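Local atomic coordinates of PAN2-PAN3 deadenylation complex catalytic subunit pan2 (Neurospora crassa, PDB entry 4CZW), a protein that shortens the poly(A) tails of messenger RNA as the catalytic exonuclease subunit of the Pan2-Pan3 deadenylation complex. Residues Q55-T60 against V389-V394; L180-R185 against N262-L267; V322-G327 against Q393-N398. All coordinates share one frame; numbering follows the deposited sequence.

In the fold
All three interactions belong to the ubiquitin-protease-like domain of Pan2 and meet around strand 385-394. Interactions 1 and 3 share Gln393 and Val394, with centres about 9 Å apart. Interaction 2 lies about 15 Å from interaction 1 and 14 Å from interaction 3, centre to centre. It joins the same sheet through strand 266-270, where Leu267 N meets Phe392 O at 2.6 Å in a probable hydrogen bond. The domain is predicted to be an inactive scaffold. The side chain of Met57 is about 14 Å from a bound zinc ion, whereas the catalytic metal ligands inferred by similarity, Asp445, Glu447, Asp554 and Asp607, belong to the exonuclease part.

Interaction 1 of 3, residues Q55-T60 against V389-V394; sequences QVMHYT and VVMFQV
Met391, deposited as selenomethionine, lays its side chain aslant against Val56, with its CB 3.5 Å from Val56 CG1. Two bends in the chain (chi2 75°, chi3 65°) fold the terminal methyl back toward the helix, where Met391 CE comes within 4.1 Å of Met57 CG. Met391 CE lies equally close to Val56 CG1, at 4.1 Å, so Val56 meets both the CB and the terminal methyl of Met391. Thr60 approaches from another direction, crossing Met391 at about a right angle, its OG1 3.6 Å from Met391 CG.

This is a helix-on-sheet contact of the papain-like USP fold. Helix 51-58 probably corresponds to the helix that follows the nucleophilic cysteine in active ubiquitin-specific proteases, and strand 385-394 runs through the sheet on which it rests; in Pan2 the domain is predicted to be catalytically inactive. On its strand, Met391 also packs on Val266 and Ala268 of the neighbouring strand.

At the end of the helix, the hydroxyl of Thr60 turns back to the chain, and its OG1 donates to Val56 O at 2.7 Å, a helical carbonyl, while the backbone Thr60 N bonds to Met57 O instead. With OG1 beside the backbone N (chi1 -52°), Thr60 CG2 is the branch left for the strand, 3.5 Å from Gln393 OE1. The Gln393 side chain runs antiparallel to it, its amide nitrogen engaged by Asn398. With a valine in place of Thr60, the carbonyl of Val56 would probably be left without its hydroxyl donor at the end of the helix.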
loop_
_atom_site.group_PDB
_atom_site.type_symbol
_atom_site.label_atom_id
_atom_site.label_comp_id
_atom_site.label_asym_id
_atom_site.label_seq_id
_atom_site.Cartn_x
_atom_site.Cartn_y
_atom_site.Cartn_z
ATOM N N GLN A 55 2.742 -2.553 -5.613
ATOM C CA GLN A 55 4.195 -2.683 -5.662
ATOM C C GLN A 55 4.810 -1.600 -6.538
ATOM O O GLN A 55 5.751 -0.919 -6.132
ATOM C CB GLN A 55 4.598 -4.065 -6.185
ATOM C CG GLN A 55 4.233 -5.225 -5.271
ATOM C CD GLN A 55 5.177 -5.372 -4.091
ATOM O OE1 GLN A 55 6.044 -4.529 -3.863
ATOM N NE2 GLN A 55 5.012 -6.451 -3.335
ATOM N N VAL A 56 4.268 -1.451 -7.743
ATOM C CA VAL A 56 4.765 -0.475 -8.704
ATOM C C VAL A 56 4.672 0.948 -8.153
ATOM O O VAL A 56 5.596 1.746 -8.309
ATOM C CB VAL A 56 3.991 -0.563 -10.037
ATOM C CG1 VAL A 56 4.413 0.547 -10.973
ATOM C CG2 VAL A 56 4.217 -1.918 -10.690
HETATM N N MSE A 57 3.559 1.253 -7.494
HETATM C CA MSE A 57 3.361 2.567 -6.893
HETATM C C MSE A 57 4.311 2.803 -5.722
HETATM O O MSE A 57 4.782 3.921 -5.512
HETATM C CB MSE A 57 1.915 2.733 -6.425
HETATM C CG MSE A 57 0.891 2.782 -7.547
HETATM SE SE MSE A 57 -0.920 3.030 -6.872
HETATM C CE MSE A 57 -0.683 4.762 -6.012
ATOM N N HIS A 58 4.586 1.747 -4.962
ATOM C CA HIS A 58 5.429 1.849 -3.773
ATOM C C HIS A 58 6.863 2.240 -4.112
ATOM O O HIS A 58 7.496 3.001 -3.380
ATOM C CB HIS A 58 5.429 0.529 -3.000
ATOM C CG HIS A 58 6.418 0.491 -1.876
ATOM N ND1 HIS A 58 7.586 -0.236 -1.937
ATOM C CD2 HIS A 58 6.419 1.102 -0.667
ATOM C CE1 HIS A 58 8.261 -0.078 -0.812
ATOM N NE2 HIS A 58 7.574 0.730 -0.025
ATOM N N TYR A 59 7.373 1.712 -5.219
ATOM C CA TYR A 59 8.736 2.013 -5.638
ATOM C C TYR A 59 8.766 3.206 -6.584
ATOM O O TYR A 59 9.742 3.423 -7.302
ATOM C CB TYR A 59 9.378 0.786 -6.285
ATOM C CG TYR A 59 9.613 -0.340 -5.303
ATOM C CD1 TYR A 59 10.734 -0.346 -4.482
ATOM C CD2 TYR A 59 8.710 -1.387 -5.186
ATOM C CE1 TYR A 59 10.951 -1.367 -3.577
ATOM C CE2 TYR A 59 8.920 -2.414 -4.284
ATOM C CZ TYR A 59 10.042 -2.399 -3.482
ATOM O OH TYR A 59 10.255 -3.418 -2.583
ATOM N N THR A 60 7.679 3.970 -6.575
ATOM C CA THR A 60 7.631 5.262 -7.243
ATOM C C THR A 60 7.758 6.345 -6.179
ATOM O O THR A 60 6.772 6.696 -5.532
ATOM C CB THR A 60 6.327 5.454 -8.041
ATOM O OG1 THR A 60 6.124 4.333 -8.911
ATOM C CG2 THR A 60 6.386 6.731 -8.866
ATOM N N VAL A 389 -0.245 -1.871 -17.186
ATOM C CA VAL A 389 0.007 -0.517 -16.708
ATOM C C VAL A 389 1.506 -0.233 -16.681
ATOM O O VAL A 389 2.287 -1.021 -16.147
ATOM C CB VAL A 389 -0.581 -0.291 -15.300
ATOM C CG1 VAL A 389 -0.381 1.155 -14.867
ATOM C CG2 VAL A 389 -2.056 -0.658 -15.273
ATOM N N VAL A 390 1.901 0.892 -17.267
ATOM C CA VAL A 390 3.304 1.290 -17.302
ATOM C C VAL A 390 3.505 2.577 -16.507
ATOM O O VAL A 390 2.775 3.550 -16.697
ATOM C CB VAL A 390 3.795 1.488 -18.747
ATOM C CG1 VAL A 390 5.243 1.940 -18.761
ATOM C CG2 VAL A 390 3.632 0.201 -19.539
HETATM N N MSE A 391 4.495 2.581 -15.619
HETATM C CA MSE A 391 4.695 3.706 -14.711
HETATM C C MSE A 391 6.007 4.448 -14.954
HETATM O O MSE A 391 7.090 3.877 -14.829
HETATM C CB MSE A 391 4.649 3.224 -13.261
HETATM C CG MSE A 391 4.644 4.339 -12.229
HETATM SE SE MSE A 391 2.921 5.245 -12.104
HETATM C CE MSE A 391 1.842 3.762 -11.436
ATOM N N PHE A 392 5.894 5.728 -15.295
ATOM C CA PHE A 392 7.055 6.600 -15.421
ATOM C C PHE A 392 7.013 7.697 -14.364
ATOM O O PHE A 392 5.937 8.115 -13.934
ATOM C CB PHE A 392 7.120 7.236 -16.812
ATOM C CG PHE A 392 7.597 6.307 -17.891
ATOM C CD1 PHE A 392 8.951 6.158 -18.148
ATOM C CD2 PHE A 392 6.692 5.597 -18.660
ATOM C CE1 PHE A 392 9.392 5.310 -19.146
ATOM C CE2 PHE A 392 7.128 4.748 -19.661
ATOM C CZ PHE A 392 8.479 4.603 -19.902
ATOM N N GLN A 393 8.186 8.156 -13.944
ATOM C CA GLN A 393 8.280 9.348 -13.113
ATOM C C GLN A 393 9.474 10.170 -13.576
ATOM O O GLN A 393 10.378 9.645 -14.227
ATOM C CB GLN A 393 8.409 8.993 -11.629
ATOM C CG GLN A 393 9.829 8.706 -11.168
ATOM C CD GLN A 393 9.999 8.887 -9.671
ATOM O OE1 GLN A 393 9.024 9.064 -8.941
ATOM N NE2 GLN A 393 11.243 8.849 -9.208
ATOM N N VAL A 394 9.470 11.459 -13.251
ATOM C CA VAL A 394 10.560 12.342 -13.649
ATOM C C VAL A 394 11.879 11.867 -13.040
ATOM O O VAL A 394 11.943 11.531 -11.857
ATOM C CB VAL A 394 10.280 13.805 -13.246
ATOM C CG1 VAL A 394 9.177 14.385 -14.117
ATOM C CG2 VAL A 394 9.900 13.903 -11.779
#

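Interaction 2 of 3, residues L180-R185 against N262-L267; sequences LETDAR and NIPAVL
The carboxylate of Asp183 and the amide of Asn262 lie almost in one plane, 11° apart, with Asp183 OD2 3.7 Å from Asn262 ND2. Their stems cross more closely, CB to CB at 3.6 Å. The carboxylate has a stronger partner elsewhere, a salt bridge from OD1 to Lys177, and the amide is exposed. Between the backbones, Asn262 N donates to Asp183 O at 3.0 Å.

The Pro264 ring is the other compact group, wedged against the turn that leaves helix 172-180. Its CB meets Glu181 O at 3.3 Å, and its CD meets Thr182 OG1, also at 3.3 Å. Thr182 OG1 takes the position beside its own backbone N (chi1 -60°), which brings it to the proline, while CG2 is 3.5 Å from Asn262 O; the hydroxyl is also bonded to Asn206. A proline nitrogen has no hydrogen to give to Glu181 O, so packing, not a strand ladder, joins the two segments at Pro264. Further on, Leu180 CD2 lies alongside Val266, 4.1 Å from its CB.

Strand 183-190 continues from this point in the antiparallel sheet at whose far end Cys190, Cys193, Cys245 and Cys248 bind zinc, paired with strand 250-262, while strand 266-270 enters the larger mixed sheet. Leu180 and Val266 rest on helix 61-71, and Ile263 packs on strand 291-297.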
loop_
_atom_site.group_PDB
_atom_site.type_symbol
_atom_site.label_atom_id
_atom_site.label_comp_id
_atom_site.label_asym_id
_atom_site.label_seq_id
_atom_site.Cartn_x
_atom_site.Cartn_y
_atom_site.Cartn_z
ATOM N N LEU A 180 0.080 14.450 -10.592
ATOM C CA LEU A 180 -0.717 13.356 -11.141
ATOM C C LEU A 180 -1.502 13.720 -12.402
ATOM O O LEU A 180 -1.814 12.848 -13.211
ATOM C CB LEU A 180 -1.689 12.838 -10.077
ATOM C CG LEU A 180 -1.086 12.402 -8.740
ATOM C CD1 LEU A 180 -2.168 11.863 -7.815
ATOM C CD2 LEU A 180 0.014 11.370 -8.948
ATOM N N GLU A 181 -1.820 15.000 -12.572
ATOM C CA GLU A 181 -2.691 15.413 -13.671
ATOM C C GLU A 181 -1.950 15.852 -14.927
ATOM O O GLU A 181 -0.853 16.407 -14.861
ATOM C CB GLU A 181 -3.611 16.551 -13.224
ATOM C CG GLU A 181 -4.678 16.147 -12.229
ATOM C CD GLU A 181 -5.762 17.196 -12.092
ATOM O OE1 GLU A 181 -5.863 18.064 -12.986
ATOM O OE2 GLU A 181 -6.511 17.157 -11.094
ATOM N N THR A 182 -2.570 15.596 -16.074
ATOM C CA THR A 182 -2.129 16.167 -17.338
ATOM C C THR A 182 -2.917 17.446 -17.590
ATOM O O THR A 182 -4.066 17.399 -18.032
ATOM C CB THR A 182 -2.325 15.194 -18.515
ATOM O OG1 THR A 182 -1.569 13.999 -18.285
ATOM C CG2 THR A 182 -1.869 15.834 -19.819
ATOM N N ASP A 183 -2.302 18.585 -17.289
ATOM C CA ASP A 183 -2.963 19.877 -17.440
ATOM C C ASP A 183 -3.287 20.156 -18.904
ATOM O O ASP A 183 -2.392 20.409 -19.710
ATOM C CB ASP A 183 -2.087 20.994 -16.868
ATOM C CG ASP A 183 -2.765 22.348 -16.911
ATOM O OD1 ASP A 183 -4.012 22.393 -16.856
ATOM O OD2 ASP A 183 -2.051 23.369 -16.999
ATOM N N ALA A 184 -4.572 20.104 -19.241
ATOM C CA ALA A 184 -4.998 20.280 -20.625
ATOM C C ALA A 184 -6.447 20.747 -20.732
ATOM O O ALA A 184 -7.185 20.763 -19.747
ATOM C CB ALA A 184 -4.809 18.983 -21.398
ATOM N N ARG A 185 -6.839 21.130 -21.944
ATOM C CA ARG A 185 -8.213 21.520 -22.236
ATOM C C ARG A 185 -8.489 21.353 -23.726
ATOM O O ARG A 185 -7.564 21.354 -24.538
ATOM C CB ARG A 185 -8.479 22.964 -21.804
ATOM C CG ARG A 185 -7.710 24.006 -22.599
ATOM C CD ARG A 185 -8.109 25.416 -22.194
ATOM N NE ARG A 185 -7.392 26.430 -22.960
ATOM C CZ ARG A 185 -7.570 27.740 -22.817
ATOM N NH1 ARG A 185 -8.447 28.198 -21.934
ATOM N NH2 ARG A 185 -6.873 28.591 -23.558
ATOM N N ASN A 262 0.556 20.964 -19.413
ATOM C CA ASN A 262 1.554 20.315 -18.570
ATOM C C ASN A 262 1.391 18.801 -18.495
ATOM O O ASN A 262 0.282 18.276 -18.574
ATOM C CB ASN A 262 1.514 20.893 -17.153
ATOM C CG ASN A 262 2.301 22.181 -17.028
ATOM O OD1 ASN A 262 3.521 22.160 -16.868
ATOM N ND2 ASN A 262 1.605 23.310 -17.093
ATOM N N ILE A 263 2.517 18.112 -18.343
ATOM C CA ILE A 263 2.524 16.675 -18.118
ATOM C C ILE A 263 2.847 16.396 -16.650
ATOM O O ILE A 263 3.654 17.103 -16.046
ATOM C CB ILE A 263 3.541 15.963 -19.029
ATOM C CG1 ILE A 263 4.911 16.636 -18.922
ATOM C CG2 ILE A 263 3.060 15.978 -20.472
ATOM C CD1 ILE A 263 5.983 15.972 -19.750
ATOM N N PRO A 264 2.206 15.372 -16.067
ATOM C CA PRO A 264 2.384 15.077 -14.641
ATOM C C PRO A 264 3.791 14.590 -14.302
ATOM O O PRO A 264 4.474 14.027 -15.158
ATOM C CB PRO A 264 1.353 13.976 -14.381
ATOM C CG PRO A 264 1.167 13.319 -15.704
ATOM C CD PRO A 264 1.280 14.426 -16.713
ATOM N N ALA A 265 4.212 14.814 -13.060
ATOM C CA ALA A 265 5.504 14.334 -12.586
ATOM C C ALA A 265 5.503 12.811 -12.516
ATOM O O ALA A 265 6.528 12.166 -12.733
ATOM C CB ALA A 265 5.831 14.935 -11.230
ATOM N N VAL A 266 4.340 12.247 -12.204
ATOM C CA VAL A 266 4.147 10.802 -12.229
ATOM C C VAL A 266 3.289 10.425 -13.431
ATOM O O VAL A 266 2.125 10.817 -13.522
ATOM C CB VAL A 266 3.484 10.289 -10.939
ATOM C CG1 VAL A 266 3.195 8.799 -11.047
ATOM C CG2 VAL A 266 4.366 10.580 -9.736
ATOM N N LEU A 267 3.868 9.664 -14.354
ATOM C CA LEU A 267 3.191 9.339 -15.603
ATOM C C LEU A 267 2.696 7.896 -15.636
ATOM O O LEU A 267 3.442 6.981 -15.987
ATOM C CB LEU A 267 4.125 9.599 -16.789
ATOM C CG LEU A 267 3.512 9.496 -18.186
ATOM C CD1 LEU A 267 2.403 10.520 -18.362
ATOM C CD2 LEU A 267 4.580 9.670 -19.255
#

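Interaction 3 of 3, residues V322-G327 against Q393-N398; sequences VYSLVG and QVKAAN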
loop_
_atom_site.group_PDB
_atom_site.type_symbol
_atom_site.label_atom_id
_atom_site.label_comp_id
_atom_site.label_asym_id
_atom_site.label_seq_id
_atom_site.Cartn_x
_atom_site.Cartn_y
_atom_site.Cartn_z
ATOM N N VAL A 322 13.009 14.485 -18.731
ATOM C CA VAL A 322 13.383 13.079 -18.804
ATOM C C VAL A 322 12.635 12.246 -17.767
ATOM O O VAL A 322 12.676 12.538 -16.572
ATOM C CB VAL A 322 14.899 12.901 -18.606
ATOM C CG1 VAL A 322 15.271 11.424 -18.570
ATOM C CG2 VAL A 322 15.665 13.623 -19.707
ATOM N N TYR A 323 11.946 11.211 -18.237
ATOM C CA TYR A 323 11.209 10.314 -17.355
ATOM C C TYR A 323 11.914 8.967 -17.240
ATOM O O TYR A 323 12.467 8.461 -18.215
ATOM C CB TYR A 323 9.776 10.118 -17.858
ATOM C CG TYR A 323 8.859 11.289 -17.583
ATOM C CD1 TYR A 323 8.889 12.426 -18.379
ATOM C CD2 TYR A 323 7.954 11.253 -16.528
ATOM C CE1 TYR A 323 8.050 13.497 -18.131
ATOM C CE2 TYR A 323 7.111 12.317 -16.272
ATOM C CZ TYR A 323 7.164 13.436 -17.076
ATOM O OH TYR A 323 6.326 14.498 -16.822
ATOM N N SER A 324 11.896 8.395 -16.041
ATOM C CA SER A 324 12.485 7.082 -15.815
ATOM C C SER A 324 11.396 6.035 -15.620
ATOM O O SER A 324 10.383 6.293 -14.971
ATOM C CB SER A 324 13.419 7.107 -14.603
ATOM O OG SER A 324 14.536 7.944 -14.839
ATOM N N LEU A 325 11.607 4.857 -16.196
ATOM C CA LEU A 325 10.659 3.761 -16.048
ATOM C C LEU A 325 10.793 3.119 -14.673
ATOM O O LEU A 325 11.840 2.564 -14.336
ATOM C CB LEU A 325 10.872 2.715 -17.142
ATOM C CG LEU A 325 10.003 1.459 -17.057
ATOM C CD1 LEU A 325 8.530 1.815 -17.172
ATOM C CD2 LEU A 325 10.405 0.461 -18.129
ATOM N N VAL A 326 9.730 3.201 -13.880
ATOM C CA VAL A 326 9.732 2.626 -12.542
ATOM C C VAL A 326 9.438 1.131 -12.587
ATOM O O VAL A 326 10.205 0.323 -12.065
ATOM C CB VAL A 326 8.702 3.313 -11.627
ATOM C CG1 VAL A 326 8.632 2.607 -10.284
ATOM C CG2 VAL A 326 9.052 4.781 -11.446
ATOM N N GLY A 327 8.326 0.768 -13.216
ATOM C CA GLY A 327 7.929 -0.625 -13.302
ATOM C C GLY A 327 6.765 -0.866 -14.242
ATOM O O GLY A 327 6.326 0.040 -14.951
ATOM N N GLN A 393 8.186 8.156 -13.944
ATOM C CA GLN A 393 8.280 9.348 -13.113
ATOM C C GLN A 393 9.474 10.170 -13.576
ATOM O O GLN A 393 10.378 9.645 -14.227
ATOM C CB GLN A 393 8.409 8.993 -11.629
ATOM C CG GLN A 393 9.829 8.706 -11.168
ATOM C CD GLN A 393 9.999 8.887 -9.671
ATOM O OE1 GLN A 393 9.024 9.064 -8.941
ATOM N NE2 GLN A 393 11.243 8.849 -9.208
ATOM N N VAL A 394 9.470 11.459 -13.251
ATOM C CA VAL A 394 10.560 12.342 -13.649
ATOM C C VAL A 394 11.879 11.867 -13.040
ATOM O O VAL A 394 11.943 11.531 -11.857
ATOM C CB VAL A 394 10.280 13.805 -13.246
ATOM C CG1 VAL A 394 9.177 14.385 -14.117
ATOM C CG2 VAL A 394 9.900 13.903 -11.779
ATOM N N LYS A 395 12.920 11.826 -13.864
ATOM C CA LYS A 395 14.215 11.288 -13.455
ATOM C C LYS A 395 14.838 12.102 -12.325
ATOM O O LYS A 395 15.626 11.583 -11.535
ATOM C CB LYS A 395 15.168 11.233 -14.652
ATOM C CG LYS A 395 16.485 10.524 -14.373
ATOM C CD LYS A 395 17.351 10.450 -15.618
ATOM C CE LYS A 395 18.650 9.711 -15.343
ATOM N NZ LYS A 395 19.486 9.583 -16.569
ATOM N N ALA A 396 14.472 13.377 -12.247
ATOM C CA ALA A 396 14.978 14.255 -11.199
ATOM C C ALA A 396 14.462 13.836 -9.825
ATOM O O ALA A 396 15.028 14.214 -8.799
ATOM C CB ALA A 396 14.596 15.698 -11.491
ATOM N N ALA A 397 13.389 13.053 -9.811
ATOM C CA ALA A 397 12.781 12.607 -8.562
ATOM C C ALA A 397 13.350 11.270 -8.095
ATOM O O ALA A 397 13.007 10.787 -7.017
ATOM C CB ALA A 397 11.273 12.508 -8.718
ATOM N N ASN A 398 14.217 10.674 -8.908
ATOM C CA ASN A 398 14.853 9.414 -8.541
ATOM C C ASN A 398 15.762 9.575 -7.328
ATOM O O ASN A 398 16.389 10.621 -7.149
ATOM C CB ASN A 398 15.650 8.847 -9.717
ATOM C CG ASN A 398 14.763 8.357 -10.843
ATOM O OD1 ASN A 398 13.571 8.116 -10.650
ATOM N ND2 ASN A 398 15.344 8.196 -12.026
HETATM O O HOH W 1 13.272 15.082 -14.982
#
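Ser324 and Gln393 exchange both backbone bonds of an antiparallel pair: Ser324 N to Gln393 O at 2.7 Å and Gln393 N to Ser324 O at 3.1 Å. Two residues further along, where strand 385-394 gives way to a 3-10 turn, Val322 O takes two donors, Lys395 N at 2.8 Å in a nearly straight bond (171°) and a water at 3.1 Å that also accepts weakly from Ala396 N.

Side chains satisfy one another as well. The Asn398 amide links the two segments: its ND2 donates to Ser324 OG at 2.9 Å, the hydroxyl lying in the amide plane, while its OD1 accepts from Gln393 NE2 at 2.8 Å. Both ends of this buried amide are thus held, which should fix which way it faces. Val394 CG1 sits over one face of the Tyr323 ring, 4.0 Å from the ring centroid, in a CH-pi contact.

The Tyr323 hydroxyl bonds to Pro264 O, and the ammonium of Lys395 forms a salt bridge with Glu291. Strand 321-334 lies between strands 291-297 and 385-394 in the mixed sheet, with helix 61-71 against Gln393, Val394 and Ala397.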